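Local coordinates for protein PduO-type ATP--cob(I)alamin adenosyltransferase (Sulfolobus tokodaii, PDB 1WOZ) that probably transfers an adenosyl group from ATP to cob(I)alamin, as expected of a PduO-type adenosyltransferase built as a trimer of helical bundles, at residues G29-L34 and V59-I64; S36-A41 and E55-E60; R122-N127 and V144-L149. All coordinates share one frame; numbering follows the deposited sequence.

Interaction 1 of 3, residues G29-L34 and V59-I64; sequences GDLDEL and VELFEI. With POG ((20S)-2,5,8,11,14,17-hexamethyl-3,6,9,12,15,18-hexaoxahenicosane-1,20-diol), chain B.
Leu31 and Leu61 meet through their CD2 methyls, 4.2 Å apart, and illustrate how two antiparallel segments can be joined by aliphatic groups alone: no hydrogen bond passes between residues 29-34 and 59-64. In the apolar contacts, methyl groups and, at Leu34, the branch point CG meet across the pair. Leu31 CD1 rests on Ile64 CG2 at 3.8 Å, the two side chains meeting at about a right angle, and Leu34 crosses Leu61 in the same manner, its CG 4.0 Å from Leu61 CD1. Leu34 can reach Leu61 because its CG stands anti to the backbone N (chi1 169°). The segments 29-34 and 59-64, on helices 23-44 and 48-69, run almost exactly antiparallel, at 179° with their axes 10.1 Å apart, as neighbours in the helical bundle of the cobalamin adenosyltransferase family; Val124 of helix 109-134 packs on Leu31 and Leu34, and Leu146 of helix 140-163 on Leu34. A second group of contacts involves a bound polyether. Its C1 sits 4.1 Å above the centre of the Phe62 ring, and its OH lies 3.7 Å from Asp32 CB. Contacts with the second subunit follow: a salt bridge from Asp32 to its Arg118, and the Phe62 ring against its Tyr171.

Interaction 2 of 3, residues S36-A41 and E55-E60; sequences SFIGFA and ERVQVE
Ile38 packs against two residues of the neighbouring helix at once, a compact example of one branched side chain using both its arms. Its CG2 lies 3.6 Å from Gln58 CG, the two side chains sliding past each other in opposite directions, while Ile38 CD1 crosses Val57 CG1 at about a right angle, 3.7 Å away. Placing Ile38 CG1 anti to the carbonyl carbon (chi1 -76°) sends CG2 to Gln58 and, by way of CG1, CD1 to Val57. Beyond Ile38, the amide end of Gln58 settles over Gly39, with NE2 3.5 Å from Gly39 CA; a CB on that residue would come tightly against the amide. Gln58 NE2 is satisfied by Asn35 O and by Pro105 O of the second subunit. The contact joins successive antiparallel members of the helical bundle, helices 23-44 and 48-69, whose segments 36-41 and 55-60 cross at -164°. A leucine in place of Gln58 would probably keep some packing on Ile38 but leave both carbonyls without an amide donor that helps tie this helix pair to the second subunit. In contrast to this buried side, Arg56 is itself exposed; its NE forms a salt bridge with Glu60 OE2 at 2.8 Å, and Trp84 adds a cation-pi contact. The buried Glu60 has its carboxylate end in the guanidinium plane and Tyr145 OH as second partner.

Interaction 3 of 3, residues R122-N127 and V144-L149; sequences RRVERN and VYLNRL
Glu125 OE2 is gripped from two sources: Asn147 ND2 donates a hydrogen bond of 3.0 Å to it across the helix pair, and Lys20 of the third subunit makes a salt bridge to the same oxygen. The hydrogen bond from the amide is fairly straight, 162° at the hydrogen, and arrives on the syn side of the carboxylate, somewhat out of its plane. Carboxylate and amide planes stand 86° apart, nearly perpendicular. With CG anti to the backbone N and the chain extended beyond it, Glu125 spans the gap to Asn147. Its other oxygen, OE1, accepts a 2.7 Å bond from a water that also donates to Leu146 O, so both carboxylate oxygens tie this helix to the next, which should hold the group against rotation. The lysine would probably favour the charged form of the acid. Helices 109-134 and 140-163 meet here as an antiparallel pair of the bundle, the axes of segments 122-127 and 144-149 lying 9.0 Å apart at an angle of 157°. Inward of the polar edge, Leu146 CD1 lies 3.9 Å from Val124 CG1, the side chains crossing at about a right angle, and both residues touch Leu34 of helix 23-44. On the outer side, Asn147 OD1 accepts a hydrogen bond from Arg148 NH1, which comes from above the carbonyl plane, while Arg148 NE pairs with Glu86 of helix 79-96.

Interactions 1 and 2 are successive levels of one helix pair, their centres 8 Å apart; Leu61 CD1 of the first lies 3.8 Å from Ile38 CD1 of the second. Interaction 3 belongs to the facing pair of the bundle, about 11 Å from interaction 1 and 14 Å from interaction 2, centre to centre. Probable hydrogen bonds join the pairs: Glu60 OE1 to Tyr145 OH at 2.6 Å, and Asp30 OD2 to Asn127 ND2 at 2.9 Å. The polyether touches interaction 1, whereas the side chain of Gln58 is about 8 Å and that of Val124 about 9 Å from a bound copy. Interactions 1 and 2 both meet the second subunit, and interactions 2 and 3 the third.

Interaction 1 of 3, residues G29-L34 and V59-I64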
# COMPACT_ATOMS: atom_id res chain seq x y z
N GLY A 29 5.65 -12.99 -0.52
CA GLY A 29 5.65 -11.60 -0.99
C GLY A 29 4.71 -10.75 -0.14
O GLY A 29 5.04 -9.60 0.22
N ASP A 30 3.54 -11.29 0.18
CA ASP A 30 2.57 -10.55 1.02
C ASP A 30 3.14 -10.30 2.42
O ASP A 30 2.96 -9.22 2.99
CB ASP A 30 1.24 -11.30 1.13
CG ASP A 30 0.48 -11.33 -0.18
OD1 ASP A 30 0.81 -10.54 -1.08
OD2 ASP A 30 -0.45 -12.15 -0.31
N LEU A 31 3.85 -11.29 2.96
CA LEU A 31 4.45 -11.15 4.28
C LEU A 31 5.48 -10.03 4.26
O LEU A 31 5.57 -9.25 5.20
CB LEU A 31 5.11 -12.47 4.73
CG LEU A 31 4.04 -13.50 5.08
CD1 LEU A 31 4.68 -14.87 5.22
CD2 LEU A 31 3.32 -13.10 6.38
N ASP A 32 6.26 -9.97 3.19
CA ASP A 32 7.28 -8.91 3.06
C ASP A 32 6.61 -7.52 2.97
O ASP A 32 7.06 -6.55 3.59
CB ASP A 32 8.15 -9.19 1.83
CG ASP A 32 9.18 -8.09 1.56
OD1 ASP A 32 9.82 -7.60 2.51
OD2 ASP A 32 9.36 -7.72 0.39
N GLU A 33 5.53 -7.42 2.19
CA GLU A 33 4.84 -6.14 2.07
C GLU A 33 4.34 -5.72 3.45
O GLU A 33 4.51 -4.58 3.88
CB GLU A 33 3.69 -6.24 1.05
CG GLU A 33 3.00 -4.88 0.84
CD GLU A 33 1.89 -4.88 -0.21
OE1 GLU A 33 1.69 -5.90 -0.89
OE2 GLU A 33 1.22 -3.83 -0.36
N LEU A 34 3.71 -6.64 4.17
CA LEU A 34 3.25 -6.31 5.53
C LEU A 34 4.43 -5.91 6.42
O LEU A 34 4.39 -4.91 7.14
CB LEU A 34 2.51 -7.52 6.14
CG LEU A 34 2.19 -7.43 7.65
CD1 LEU A 34 1.27 -6.23 7.93
CD2 LEU A 34 1.49 -8.73 8.10
N VAL A 59 10.40 -9.82 13.33
CA VAL A 59 11.22 -11.02 13.42
C VAL A 59 10.30 -12.24 13.23
O VAL A 59 10.64 -13.16 12.47
CB VAL A 59 11.89 -11.10 14.81
CG1 VAL A 59 12.51 -12.50 15.01
CG2 VAL A 59 12.94 -9.99 14.94
N GLU A 60 9.15 -12.23 13.90
CA GLU A 60 8.22 -13.36 13.80
C GLU A 60 7.62 -13.53 12.41
O GLU A 60 7.27 -14.66 12.03
CB GLU A 60 7.14 -13.28 14.91
CG GLU A 60 7.80 -13.31 16.30
CD GLU A 60 6.84 -13.26 17.49
OE1 GLU A 60 5.63 -12.97 17.33
OE2 GLU A 60 7.33 -13.50 18.60
N LEU A 61 7.52 -12.45 11.64
CA LEU A 61 7.04 -12.59 10.26
C LEU A 61 8.11 -13.36 9.48
O LEU A 61 7.80 -14.14 8.57
CB LEU A 61 6.78 -11.22 9.59
CG LEU A 61 5.55 -10.48 10.18
CD1 LEU A 61 5.28 -9.22 9.38
CD2 LEU A 61 4.31 -11.40 10.12
N PHE A 62 9.39 -13.15 9.81
CA PHE A 62 10.43 -13.92 9.13
C PHE A 62 10.32 -15.38 9.57
O PHE A 62 10.51 -16.30 8.78
CB PHE A 62 11.84 -13.39 9.44
CG PHE A 62 12.29 -12.29 8.52
CD1 PHE A 62 12.02 -10.96 8.81
CD2 PHE A 62 12.94 -12.60 7.32
CE1 PHE A 62 12.40 -9.94 7.92
CE2 PHE A 62 13.31 -11.58 6.43
CZ PHE A 62 13.03 -10.25 6.74
N GLU A 63 9.99 -15.61 10.85
CA GLU A 63 9.83 -16.99 11.30
C GLU A 63 8.65 -17.65 10.60
O GLU A 63 8.69 -18.85 10.25
CB GLU A 63 9.67 -17.03 12.82
CG GLU A 63 10.94 -16.59 13.54
CD GLU A 63 10.88 -16.77 15.05
OE1 GLU A 63 11.96 -16.93 15.65
OE2 GLU A 63 9.78 -16.73 15.64
N ILE A 64 7.59 -16.88 10.38
CA ILE A 64 6.41 -17.40 9.68
C ILE A 64 6.83 -17.78 8.26
O ILE A 64 6.41 -18.81 7.74
CB ILE A 64 5.26 -16.33 9.64
CG1 ILE A 64 4.65 -16.20 11.03
CG2 ILE A 64 4.25 -16.66 8.53
CD1 ILE A 64 3.54 -15.17 11.15
OH POG B . 10.25 -11.56 3.80
C2 POG B . 9.25 -12.25 4.55
C1 POG B . 8.93 -11.59 5.84
C3 POG B . 9.73 -13.60 4.80
O2 POG B . 10.47 -14.08 3.68
C5 POG B . 11.42 -15.06 4.13

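Interaction 2 of 3, residues S36-A41 and E55-E60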
# COMPACT_ATOMS: atom_id res chain seq x y z
N SER A 36 7.21 -4.61 5.61
CA SER A 36 7.74 -3.31 5.22
C SER A 36 6.84 -2.20 5.76
O SER A 36 7.34 -1.18 6.26
CB SER A 36 7.89 -3.23 3.70
OG SER A 36 8.82 -4.23 3.26
N PHE A 37 5.51 -2.36 5.69
CA PHE A 37 4.64 -1.33 6.29
C PHE A 37 4.88 -1.26 7.81
O PHE A 37 4.85 -0.18 8.41
CB PHE A 37 3.15 -1.62 6.00
CG PHE A 37 2.68 -1.09 4.66
CD1 PHE A 37 2.40 0.27 4.49
CD2 PHE A 37 2.58 -1.93 3.55
CE1 PHE A 37 2.02 0.78 3.23
CE2 PHE A 37 2.22 -1.44 2.28
CZ PHE A 37 1.94 -0.07 2.12
N ILE A 38 5.13 -2.40 8.44
CA ILE A 38 5.40 -2.37 9.88
C ILE A 38 6.69 -1.58 10.14
O ILE A 38 6.75 -0.77 11.07
CB ILE A 38 5.52 -3.79 10.47
CG1 ILE A 38 4.13 -4.41 10.60
CG2 ILE A 38 6.15 -3.73 11.88
CD1 ILE A 38 4.11 -5.93 10.87
N GLY A 39 7.70 -1.79 9.30
CA GLY A 39 8.95 -1.07 9.44
C GLY A 39 8.67 0.42 9.31
O GLY A 39 9.26 1.23 10.04
N PHE A 40 7.78 0.79 8.38
CA PHE A 40 7.42 2.21 8.18
C PHE A 40 6.69 2.74 9.43
O PHE A 40 7.00 3.82 9.94
CB PHE A 40 6.57 2.37 6.90
CG PHE A 40 6.13 3.79 6.60
CD1 PHE A 40 4.79 4.08 6.35
CD2 PHE A 40 7.06 4.83 6.55
CE1 PHE A 40 4.37 5.39 6.05
CE2 PHE A 40 6.65 6.15 6.25
CZ PHE A 40 5.31 6.42 6.00
N ALA A 41 5.74 1.98 9.97
CA ALA A 41 5.02 2.42 11.18
C ALA A 41 6.02 2.65 12.34
O ALA A 41 5.93 3.65 13.08
CB ALA A 41 4.04 1.38 11.59
N GLU A 55 8.84 -4.45 16.53
CA GLU A 55 10.10 -5.05 16.10
C GLU A 55 10.06 -6.56 16.31
O GLU A 55 10.60 -7.30 15.49
CB GLU A 55 11.30 -4.40 16.81
CG GLU A 55 11.65 -3.06 16.16
CD GLU A 55 12.53 -2.17 17.02
OE1 GLU A 55 12.78 -2.54 18.19
OE2 GLU A 55 12.94 -1.09 16.54
N ARG A 56 9.41 -7.02 17.37
CA ARG A 56 9.28 -8.47 17.62
C ARG A 56 8.40 -9.10 16.53
O ARG A 56 8.68 -10.21 16.05
CB ARG A 56 8.70 -8.75 19.01
CG ARG A 56 8.22 -10.20 19.19
CD ARG A 56 7.99 -10.50 20.67
NE ARG A 56 7.43 -11.84 20.87
CZ ARG A 56 7.22 -12.37 22.07
NH1 ARG A 56 7.52 -11.67 23.16
NH2 ARG A 56 6.72 -13.59 22.17
N VAL A 57 7.32 -8.41 16.16
CA VAL A 57 6.47 -8.91 15.10
C VAL A 57 7.26 -9.10 13.78
O VAL A 57 7.08 -10.08 13.08
CB VAL A 57 5.27 -7.95 14.80
CG1 VAL A 57 4.51 -8.42 13.55
CG2 VAL A 57 4.30 -7.93 16.01
N GLN A 58 8.13 -8.15 13.44
CA GLN A 58 8.90 -8.28 12.20
C GLN A 58 9.77 -9.55 12.20
O GLN A 58 9.86 -10.26 11.20
CB GLN A 58 9.80 -7.07 12.00
CG GLN A 58 9.08 -5.75 11.85
CD GLN A 58 10.04 -4.70 11.36
OE1 GLN A 58 10.89 -4.24 12.11
NE2 GLN A 58 9.94 -4.35 10.08
N VAL A 59 10.40 -9.82 13.33
CA VAL A 59 11.22 -11.02 13.42
C VAL A 59 10.30 -12.24 13.23
O VAL A 59 10.64 -13.16 12.47
CB VAL A 59 11.89 -11.10 14.81
CG1 VAL A 59 12.51 -12.50 15.01
CG2 VAL A 59 12.94 -9.99 14.94
N GLU A 60 9.15 -12.23 13.90
CA GLU A 60 8.22 -13.36 13.80
C GLU A 60 7.62 -13.53 12.41
O GLU A 60 7.27 -14.66 12.03
CB GLU A 60 7.14 -13.28 14.91
CG GLU A 60 7.80 -13.31 16.30
CD GLU A 60 6.84 -13.26 17.49
OE1 GLU A 60 5.63 -12.97 17.33
OE2 GLU A 60 7.33 -13.50 18.60

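Interaction 3 of 3, residues R122-N127 and V144-L149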
# COMPACT_ATOMS: atom_id res chain seq x y z
N ARG A 122 -4.74 -7.41 7.28
CA ARG A 122 -6.00 -8.06 6.97
C ARG A 122 -6.01 -8.57 5.53
O ARG A 122 -6.57 -9.65 5.25
CB ARG A 122 -7.19 -7.11 7.27
CG ARG A 122 -7.46 -7.04 8.78
CD ARG A 122 -8.60 -6.08 9.17
NE ARG A 122 -9.91 -6.42 8.59
CZ ARG A 122 -10.84 -7.21 9.13
NH1 ARG A 122 -10.64 -7.80 10.30
NH2 ARG A 122 -12.00 -7.39 8.52
N ARG A 123 -5.35 -7.86 4.61
CA ARG A 123 -5.29 -8.32 3.23
C ARG A 123 -4.43 -9.61 3.16
O ARG A 123 -4.78 -10.57 2.45
CB ARG A 123 -4.73 -7.23 2.29
CG ARG A 123 -4.11 -7.79 0.97
CD ARG A 123 -4.11 -6.77 -0.17
NE ARG A 123 -3.47 -5.49 0.14
CZ ARG A 123 -2.17 -5.24 -0.00
NH1 ARG A 123 -1.36 -6.21 -0.44
NH2 ARG A 123 -1.68 -4.02 0.25
N VAL A 124 -3.32 -9.63 3.91
CA VAL A 124 -2.46 -10.82 3.95
C VAL A 124 -3.25 -11.98 4.58
O VAL A 124 -3.15 -13.12 4.12
CB VAL A 124 -1.16 -10.56 4.77
CG1 VAL A 124 -0.27 -11.85 4.78
CG2 VAL A 124 -0.39 -9.38 4.16
N GLU A 125 -4.02 -11.69 5.62
CA GLU A 125 -4.84 -12.73 6.28
C GLU A 125 -5.82 -13.37 5.28
O GLU A 125 -5.92 -14.60 5.20
CB GLU A 125 -5.62 -12.16 7.46
CG GLU A 125 -6.51 -13.22 8.14
CD GLU A 125 -7.42 -12.66 9.21
OE1 GLU A 125 -7.40 -11.43 9.47
OE2 GLU A 125 -8.17 -13.46 9.82
N ARG A 126 -6.55 -12.54 4.52
CA ARG A 126 -7.48 -13.06 3.51
C ARG A 126 -6.74 -13.86 2.45
O ARG A 126 -7.20 -14.94 2.06
CB ARG A 126 -8.27 -11.93 2.82
CG ARG A 126 -9.30 -11.20 3.69
CD ARG A 126 -10.18 -10.30 2.79
NE ARG A 126 -9.40 -9.42 1.92
CZ ARG A 126 -8.80 -8.28 2.31
NH1 ARG A 126 -8.88 -7.86 3.56
NH2 ARG A 126 -8.13 -7.55 1.42
N ASN A 127 -5.63 -13.34 1.94
CA ASN A 127 -4.86 -14.09 0.94
C ASN A 127 -4.38 -15.43 1.52
O ASN A 127 -4.40 -16.45 0.82
CB ASN A 127 -3.66 -13.27 0.46
CG ASN A 127 -4.07 -12.02 -0.30
OD1 ASN A 127 -5.25 -11.83 -0.61
ND2 ASN A 127 -3.10 -11.16 -0.61
N VAL A 144 -4.04 -17.68 12.28
CA VAL A 144 -4.45 -17.17 13.59
C VAL A 144 -3.55 -16.01 14.02
O VAL A 144 -4.04 -14.99 14.54
CB VAL A 144 -4.41 -18.26 14.67
CG1 VAL A 144 -4.91 -17.69 16.00
CG2 VAL A 144 -5.27 -19.45 14.23
N TYR A 145 -2.24 -16.16 13.80
CA TYR A 145 -1.30 -15.12 14.18
C TYR A 145 -1.66 -13.81 13.44
O TYR A 145 -1.75 -12.74 14.07
CB TYR A 145 0.14 -15.54 13.81
CG TYR A 145 1.21 -14.56 14.25
CD1 TYR A 145 1.88 -14.73 15.46
CD2 TYR A 145 1.54 -13.46 13.46
CE1 TYR A 145 2.85 -13.83 15.88
CE2 TYR A 145 2.51 -12.55 13.87
CZ TYR A 145 3.16 -12.73 15.06
OH TYR A 145 4.13 -11.85 15.47
N LEU A 146 -1.87 -13.92 12.14
CA LEU A 146 -2.21 -12.77 11.31
C LEU A 146 -3.51 -12.09 11.78
O LEU A 146 -3.59 -10.86 11.79
CB LEU A 146 -2.33 -13.20 9.84
CG LEU A 146 -0.98 -13.54 9.17
CD1 LEU A 146 -1.26 -14.10 7.79
CD2 LEU A 146 -0.07 -12.27 9.07
N ASN A 147 -4.50 -12.90 12.16
CA ASN A 147 -5.77 -12.37 12.67
C ASN A 147 -5.55 -11.58 13.96
O ASN A 147 -6.08 -10.47 14.11
CB ASN A 147 -6.76 -13.53 12.87
CG ASN A 147 -8.12 -13.08 13.44
OD1 ASN A 147 -8.30 -13.01 14.66
ND2 ASN A 147 -9.07 -12.78 12.56
N ARG A 148 -4.76 -12.12 14.88
CA ARG A 148 -4.49 -11.45 16.16
C ARG A 148 -3.65 -10.20 15.94
O ARG A 148 -3.76 -9.24 16.70
CB ARG A 148 -3.68 -12.35 17.10
CG ARG A 148 -4.44 -13.37 17.95
CD ARG A 148 -5.91 -13.52 17.64
NE ARG A 148 -6.45 -14.66 18.37
CZ ARG A 148 -7.36 -15.49 17.88
NH1 ARG A 148 -7.85 -15.29 16.68
NH2 ARG A 148 -7.75 -16.54 18.59
N LEU A 149 -2.78 -10.24 14.94
CA LEU A 149 -1.93 -9.08 14.68
C LEU A 149 -2.75 -7.86 14.30
O LEU A 149 -2.46 -6.75 14.74
CB LEU A 149 -0.92 -9.40 13.58
CG LEU A 149 -0.04 -8.25 13.09
CD1 LEU A 149 0.77 -7.68 14.22
CD2 LEU A 149 0.89 -8.79 11.99
O HOH W 1 -5.44 -9.69 10.11